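Local coordinates for protein putative cathepsin d (Ixodes ricinus, PDB 5N7Q) that probably cleaves proteins as a cathepsin D-like aspartic endopeptidase of the pepsin (A1) family, here in its mature form bound by the inhibitor pepstatin A, at residues E152-R162 / L319-D329. Numbering follows the deposited sequence.
Unlike the reference sequence in segment 152-162: Leu160 (reference Arg).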
ATOM      1  N   GLU A 152      -9.135  23.151   0.407  1.00 14.60           N
ATOM      2  CA  GLU A 152      -8.455  23.310  -0.875  1.00 15.87           C
ATOM      3  C   GLU A 152      -7.178  22.484  -1.043  1.00 14.50           C
ATOM      4  O   GLU A 152      -6.422  22.699  -1.997  1.00 16.02           O
ATOM      5  CB  GLU A 152      -8.118  24.780  -1.082  1.00 19.73           C
ATOM      6  CG  GLU A 152      -9.328  25.683  -1.060  1.00 24.28           C
ATOM      7  CD  GLU A 152     -10.158  25.501  -2.295  1.00 27.12           C
ATOM      8  OE1 GLU A 152      -9.586  25.609  -3.405  1.00 33.44           O
ATOM      9  OE2 GLU A 152     -11.372  25.232  -2.159  1.00 33.72           O
ATOM     10  N   GLN A 153      -6.933  21.551  -0.123  1.00 11.53           N
ATOM     11  CA  GLN A 153      -5.708  20.768  -0.123  1.00 10.81           C
ATOM     12  C   GLN A 153      -6.063  19.294  -0.313  1.00  9.76           C
ATOM     13  O   GLN A 153      -6.069  18.510   0.646  1.00  9.67           O
ATOM     14  CB  GLN A 153      -4.942  21.047   1.176  1.00 10.65           C
ATOM     15  CG  GLN A 153      -3.640  20.283   1.399  1.00 10.17           C
ATOM     16  CD  GLN A 153      -2.585  20.486   0.314  1.00 10.58           C
ATOM     17  OE1 GLN A 153      -2.904  20.612  -0.869  1.00 12.19           O
ATOM     18  NE2 GLN A 153      -1.310  20.483   0.710  1.00 10.88           N
ATOM     19  N   ASN A 154      -6.338  18.922  -1.560  1.00  9.39           N
ATOM     20  CA  ASN A 154      -6.818  17.585  -1.897  1.00  9.14           C
ATOM     21  C   ASN A 154      -5.640  16.642  -2.161  1.00  8.57           C
ATOM     22  O   ASN A 154      -5.425  16.155  -3.273  1.00  8.23           O
ATOM     23  CB  ASN A 154      -7.801  17.610  -3.058  1.00  9.60           C
ATOM     24  CG  ASN A 154      -9.029  18.415  -2.739  1.00 10.17           C
ATOM     25  OD1 ASN A 154      -9.777  18.090  -1.810  1.00 10.08           O
ATOM     26  ND2 ASN A 154      -9.229  19.507  -3.471  1.00 12.01           N
ATOM     27  N   VAL A 155      -4.890  16.417  -1.094  1.00  8.12           N
ATOM     28  CA  VAL A 155      -3.762  15.491  -1.072  1.00  8.12           C
ATOM     29  C   VAL A 155      -3.849  14.651   0.178  1.00  7.86           C
ATOM     30  O   VAL A 155      -4.519  15.008   1.139  1.00  8.17           O
ATOM     31  CB  VAL A 155      -2.392  16.239  -1.077  1.00  8.21           C
ATOM     32  CG1 VAL A 155      -2.359  17.331  -2.140  1.00  8.08           C
ATOM     33  CG2 VAL A 155      -2.010  16.754   0.309  1.00  8.91           C
ATOM     34  N   PHE A 156      -3.174  13.500   0.154  1.00  6.99           N
ATOM     35  CA  PHE A 156      -2.917  12.756   1.378  1.00  6.95           C
ATOM     36  C   PHE A 156      -1.469  12.312   1.361  1.00  7.10           C
ATOM     37  O   PHE A 156      -0.894  12.063   0.301  1.00  7.73           O
ATOM     38  CB  PHE A 156      -3.895  11.591   1.597  1.00  6.83           C
ATOM     39  CG  PHE A 156      -3.906  10.557   0.514  1.00  6.77           C
ATOM     40  CD1 PHE A 156      -3.025   9.478   0.555  1.00  6.71           C
ATOM     41  CD2 PHE A 156      -4.763  10.659  -0.587  1.00  7.08           C
ATOM     42  CE1 PHE A 156      -3.023   8.528  -0.448  1.00  7.10           C
ATOM     43  CE2 PHE A 156      -4.764   9.688  -1.592  1.00  6.97           C
ATOM     44  CZ  PHE A 156      -3.875   8.627  -1.516  1.00  6.67           C
ATOM     45  N   SER A 157      -0.873  12.296   2.541  1.00  7.27           N
ATOM     46  CA  SER A 157       0.547  12.020   2.681  1.00  7.29           C
ATOM     47  C   SER A 157       0.805  10.866   3.649  1.00  7.25           C
ATOM     48  O   SER A 157       0.180  10.800   4.707  1.00  7.86           O
ATOM     49  CB  SER A 157       1.269  13.250   3.192  1.00  7.69           C
ATOM     50  OG  SER A 157       1.070  14.345   2.318  1.00  7.76           O
ATOM     51  N   VAL A 158       1.700   9.951   3.276  1.00  7.65           N
ATOM     52  CA  VAL A 158       1.890   8.702   3.998  1.00  7.38           C
ATOM     53  C   VAL A 158       3.302   8.556   4.586  1.00  7.20           C
ATOM     54  O   VAL A 158       4.293   8.663   3.893  1.00  7.23           O
ATOM     55  CB  VAL A 158       1.585   7.485   3.091  1.00  7.30           C
ATOM     56  CG1 VAL A 158       1.778   6.199   3.886  1.00  7.52           C
ATOM     57  CG2 VAL A 158       0.185   7.573   2.471  1.00  7.70           C
ATOM     58  N   TYR A 159       3.342   8.382   5.901  1.00  7.52           N
ATOM     59  CA  TYR A 159       4.522   8.019   6.652  1.00  8.17           C
ATOM     60  C   TYR A 159       4.396   6.563   7.082  1.00  7.48           C
ATOM     61  O   TYR A 159       3.388   6.208   7.719  1.00  7.34           O
ATOM     62  CB  TYR A 159       4.639   8.929   7.897  1.00  8.96           C
ATOM     63  CG  TYR A 159       5.609   8.419   8.929  1.00  9.98           C
ATOM     64  CD1 TYR A 159       6.948   8.230   8.617  1.00 10.56           C
ATOM     65  CD2 TYR A 159       5.177   8.072  10.208  1.00 10.05           C
ATOM     66  CE1 TYR A 159       7.836   7.701   9.534  1.00 11.40           C
ATOM     67  CE2 TYR A 159       6.067   7.582  11.155  1.00 11.54           C
ATOM     68  CZ  TYR A 159       7.392   7.401  10.814  1.00 11.68           C
ATOM     69  OH  TYR A 159       8.275   6.873  11.741  1.00 13.20           O
ATOM     70  N   LEU A 160       5.417   5.746   6.786  1.00  7.60           N
ATOM     71  CA  LEU A 160       5.514   4.365   7.256  1.00  8.05           C
ATOM     72  C   LEU A 160       6.798   4.215   8.049  1.00  8.39           C
ATOM     73  O   LEU A 160       7.865   4.482   7.540  1.00  8.76           O
ATOM     74  CB  LEU A 160       5.493   3.381   6.098  1.00  8.36           C
ATOM     75  CG  LEU A 160       4.303   3.484   5.137  1.00  8.79           C
ATOM     76  CD1 LEU A 160       4.447   2.468   4.011  1.00  9.14           C
ATOM     77  CD2 LEU A 160       2.956   3.300   5.824  1.00  8.65           C
ATOM     78  N   ASN A 161       6.659   3.834   9.316  1.00  8.87           N
ATOM     79  CA  ASN A 161       7.795   3.517  10.153  1.00  9.32           C
ATOM     80  C   ASN A 161       8.313   2.144   9.764  1.00  9.36           C
ATOM     81  O   ASN A 161       7.543   1.181   9.691  1.00  9.92           O
ATOM     82  CB  ASN A 161       7.370   3.539  11.606  1.00  9.78           C
ATOM     83  CG  ASN A 161       8.552   3.636  12.561  1.00 11.00           C
ATOM     84  OD1 ASN A 161       9.691   3.230  12.252  1.00 11.25           O
ATOM     85  ND2 ASN A 161       8.281   4.157  13.753  1.00 11.41           N
ATOM     86  N   ARG A 162       9.603   2.063   9.470  1.00  9.08           N
ATOM     87  CA  ARG A 162      10.240   0.789   9.104  1.00  9.21           C
ATOM     88  C   ARG A 162      10.912   0.041  10.247  1.00  9.45           C
ATOM     89  O   ARG A 162      11.568  -0.991  10.032  1.00  9.66           O
ATOM     90  CB  ARG A 162      11.162   0.992   7.909  1.00  8.92           C
ATOM     91  CG  ARG A 162      10.434   1.525   6.677  1.00  9.01           C
ATOM     92  CD  ARG A 162       9.397   0.557   6.132  1.00  8.75           C
ATOM     93  NE  ARG A 162       9.978  -0.676   5.603  1.00  8.89           N
ATOM     94  CZ  ARG A 162       9.286  -1.785   5.333  1.00  9.09           C
ATOM     95  NH1 ARG A 162       7.997  -1.886   5.650  1.00  9.52           N
ATOM     96  NH2 ARG A 162       9.920  -2.837   4.799  1.00  9.78           N
ATOM     97  N   LEU A 319       8.398   3.166   0.388  1.00  8.17           N
ATOM     98  CA  LEU A 319       7.543   4.225   0.919  1.00  8.17           C
ATOM     99  C   LEU A 319       7.790   4.480   2.401  1.00  8.39           C
ATOM    100  O   LEU A 319       7.300   5.463   2.945  1.00  9.84           O
ATOM    101  CB  LEU A 319       6.060   3.852   0.662  1.00  7.97           C
ATOM    102  CG  LEU A 319       5.656   3.674  -0.808  1.00  8.18           C
ATOM    103  CD1 LEU A 319       4.239   3.096  -0.870  1.00  8.74           C
ATOM    104  CD2 LEU A 319       5.773   4.969  -1.575  1.00  8.82           C
ATOM    105  N   GLY A 320       8.559   3.628   3.058  1.00  7.98           N
ATOM    106  CA  GLY A 320       9.063   3.918   4.407  1.00  8.19           C
ATOM    107  C   GLY A 320      10.167   4.957   4.448  1.00  8.34           C
ATOM    108  O   GLY A 320      10.057   5.974   5.143  1.00  7.92           O
ATOM    109  N   PRO A 321      11.273   4.713   3.729  1.00  7.99           N
ATOM    110  CA  PRO A 321      12.375   5.707   3.763  1.00  7.85           C
ATOM    111  C   PRO A 321      12.046   7.008   3.018  1.00  8.10           C
ATOM    112  O   PRO A 321      12.720   8.021   3.233  1.00  8.23           O
ATOM    113  CB  PRO A 321      13.574   4.952   3.127  1.00  8.11           C
ATOM    114  CG  PRO A 321      12.976   3.792   2.426  1.00  8.24           C
ATOM    115  CD  PRO A 321      11.734   3.421   3.183  1.00  8.03           C
ATOM    116  N   TYR A 322      11.028   6.965   2.157  1.00  8.04           N
ATOM    117  CA  TYR A 322      10.582   8.150   1.418  1.00  8.40           C
ATOM    118  C   TYR A 322       9.129   8.458   1.735  1.00  8.27           C
ATOM    119  O   TYR A 322       8.225   7.737   1.340  1.00  9.46           O
ATOM    120  CB  TYR A 322      10.873   7.986  -0.076  1.00  8.70           C
ATOM    121  CG  TYR A 322      12.380   7.816  -0.261  1.00  8.82           C
ATOM    122  CD1 TYR A 322      13.233   8.877  -0.031  1.00  9.23           C
ATOM    123  CD2 TYR A 322      12.957   6.579  -0.506  1.00  9.46           C
ATOM    124  CE1 TYR A 322      14.598   8.734  -0.088  1.00  9.55           C
ATOM    125  CE2 TYR A 322      14.322   6.420  -0.570  1.00  9.29           C
ATOM    126  CZ  TYR A 322      15.139   7.504  -0.336  1.00  9.62           C
ATOM    127  OH  TYR A 322      16.515   7.346  -0.420  1.00 10.76           O
ATOM    128  N   TYR A 323       8.926   9.511   2.521  1.00  7.94           N
ATOM    129  CA  TYR A 323       7.610  10.084   2.779  1.00  7.75           C
ATOM    130  C   TYR A 323       6.955  10.460   1.439  1.00  8.10           C
ATOM    131  O   TYR A 323       7.628  11.002   0.560  1.00  8.91           O
ATOM    132  CB  TYR A 323       7.800  11.321   3.626  1.00  7.61           C
ATOM    133  CG  TYR A 323       6.551  11.981   4.153  1.00  7.38           C
ATOM    134  CD1 TYR A 323       5.681  11.294   5.011  1.00  7.21           C
ATOM    135  CD2 TYR A 323       6.248  13.294   3.851  1.00  7.32           C
ATOM    136  CE1 TYR A 323       4.548  11.892   5.519  1.00  7.71           C
ATOM    137  CE2 TYR A 323       5.117  13.901   4.352  1.00  7.59           C
ATOM    138  CZ  TYR A 323       4.270  13.223   5.204  1.00  7.69           C
ATOM    139  OH  TYR A 323       3.162  13.837   5.721  1.00  7.74           O
ATOM    140  N   THR A 324       5.672  10.128   1.274  1.00  7.57           N
ATOM    141  CA  THR A 324       5.067  10.184  -0.038  1.00  7.88           C
ATOM    142  C   THR A 324       3.794  10.989   0.030  1.00  7.62           C
ATOM    143  O   THR A 324       2.955  10.797   0.903  1.00  7.87           O
ATOM    144  CB  THR A 324       4.788   8.806  -0.604  1.00  7.75           C
ATOM    145  OG1 THR A 324       6.009   8.050  -0.611  1.00  8.96           O
ATOM    146  CG2 THR A 324       4.310   8.866  -2.023  1.00  7.79           C
ATOM    147  N   ILE A 325       3.675  11.897  -0.922  1.00  7.62           N
ATOM    148  CA  ILE A 325       2.539  12.803  -1.085  1.00  7.64           C
ATOM    149  C   ILE A 325       1.768  12.363  -2.327  1.00  7.43           C
ATOM    150  O   ILE A 325       2.325  12.295  -3.418  1.00  7.89           O
ATOM    151  CB  ILE A 325       2.984  14.263  -1.281  1.00  8.05           C
ATOM    152  CG1 ILE A 325       3.744  14.813  -0.050  1.00  8.15           C
ATOM    153  CG2 ILE A 325       1.771  15.145  -1.492  1.00  8.33           C
ATOM    154  CD1 ILE A 325       5.178  14.344   0.082  1.00  8.54           C
ATOM    155  N   PHE A 326       0.475  12.073  -2.148  1.00  6.95           N
ATOM    156  CA  PHE A 326      -0.430  11.655  -3.213  1.00  7.11           C
ATOM    157  C   PHE A 326      -1.368  12.854  -3.466  1.00  7.08           C
ATOM    158  O   PHE A 326      -2.239  13.148  -2.651  1.00  7.45           O
ATOM    159  CB  PHE A 326      -1.208  10.423  -2.776  1.00  7.38           C
ATOM    160  CG  PHE A 326      -0.359   9.215  -2.535  1.00  7.35           C
ATOM    161  CD1 PHE A 326       0.269   9.018  -1.292  1.00  7.63           C
ATOM    162  CD2 PHE A 326      -0.219   8.265  -3.523  1.00  7.53           C
ATOM    163  CE1 PHE A 326       1.060   7.888  -1.087  1.00  7.95           C
ATOM    164  CE2 PHE A 326       0.569   7.138  -3.317  1.00  7.70           C
ATOM    165  CZ  PHE A 326       1.188   6.947  -2.086  1.00  7.96           C
ATOM    166  N   ASP A 327      -1.165  13.538  -4.589  1.00  6.92           N
ATOM    167  CA  ASP A 327      -1.794  14.841  -4.857  1.00  7.29           C
ATOM    168  C   ASP A 327      -2.823  14.723  -5.972  1.00  7.57           C
ATOM    169  O   ASP A 327      -2.459  14.566  -7.144  1.00  7.53           O
ATOM    170  CB  ASP A 327      -0.664  15.832  -5.193  1.00  7.61           C
ATOM    171  CG  ASP A 327      -1.131  17.244  -5.513  1.00  7.95           C
ATOM    172  OD1 ASP A 327      -2.317  17.434  -5.840  1.00  8.44           O
ATOM    173  OD2 ASP A 327      -0.239  18.145  -5.422  1.00  8.64           O
ATOM    174  N   ARG A 328      -4.098  14.835  -5.600  1.00  7.94           N
ATOM    175  CA  ARG A 328      -5.197  14.747  -6.560  1.00  8.98           C
ATOM    176  C   ARG A 328      -5.512  16.100  -7.168  1.00  9.37           C
ATOM    177  O   ARG A 328      -6.184  16.154  -8.198  1.00 11.88           O
ATOM    178  CB  ARG A 328      -6.486  14.165  -5.926  1.00  8.79           C
ATOM    179  CG  ARG A 328      -6.362  12.677  -5.626  1.00  8.61           C
ATOM    180  CD  ARG A 328      -6.420  11.804  -6.887  1.00  8.48           C
ATOM    181  NE  ARG A 328      -7.706  11.979  -7.566  1.00  8.46           N
ATOM    182  CZ  ARG A 328      -8.818  11.304  -7.283  1.00  8.21           C
ATOM    183  NH1 ARG A 328      -8.820  10.382  -6.330  1.00  8.58           N
ATOM    184  NH2 ARG A 328      -9.959  11.591  -7.913  1.00  9.32           N
ATOM    185  N   ASP A 329      -5.024  17.206  -6.601  1.00  9.11           N
ATOM    186  CA  ASP A 329      -5.249  18.527  -7.241  1.00  9.98           C
ATOM    187  C   ASP A 329      -4.437  18.662  -8.525  1.00 10.80           C
ATOM    188  O   ASP A 329      -4.889  19.237  -9.514  1.00 11.53           O
ATOM    189  CB  ASP A 329      -4.875  19.649  -6.281  1.00 10.50           C
ATOM    190  CG  ASP A 329      -5.944  19.866  -5.223  1.00 11.10           C
ATOM    191  OD1 ASP A 329      -7.145  19.797  -5.592  1.00 13.53           O
ATOM    192  OD2 ASP A 329      -5.568  20.113  -4.058  1.00 13.10           O
TER
HETATM  193  O   HOH W   1      -3.260  21.113  -3.477  1.00 13.79           O
HETATM  194  O   HOH W   2       1.733  11.920   7.138  1.00 10.35           O
HETATM  195  O   HOH W   3       5.129   6.766   2.000  1.00 11.42           O
HETATM  196  O   HOH W   4       7.427   7.107   5.195  1.00  8.73           O
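Phe156 and Phe326 form the tight centre of this antiparallel strand pair, directly cross-strand at a hydrogen-bonded position, their side chains on the same sheet face. CG of Phe156 sits between backbone N and carbonyl carbon (chi1 59°), which lays one ring face under Phe326 CB, 3.6 Å from the ring centroid. The two rings are nearly parallel (12°) but slid apart, and Phe156 CE1 meets Phe326 CD1 at 3.4 Å. Val158 CG2 extends this apolar patch to Phe326 CE1. On the other face, Ser157 CB touches Tyr323 OH at 3.2 Å, the hydroxyl bonding Asp178 N and a water shared with Ser157 O. The Thr324 N to Val158 O hydrogen bond is weak, and beyond it the direct ladder ends: one water links Leu160 N with the carbonyls of Leu319 and Gly320. The far end is more exposed and polar. Asp329 grips Asn154 twice, OD1 taking ND2 at 3.0 Å through its syn lone pair and OD2 taking the backbone N at 2.9 Å from above the carboxylate plane; a water joins OD2 to Gln153 OE1. Strand 155-160 also pairs with strand 170-174, and 322-327 with 332-337, in the interdomain sheet characteristic of pepsin-like proteases, while helix 140-146 packs against Asn154 and Arg328.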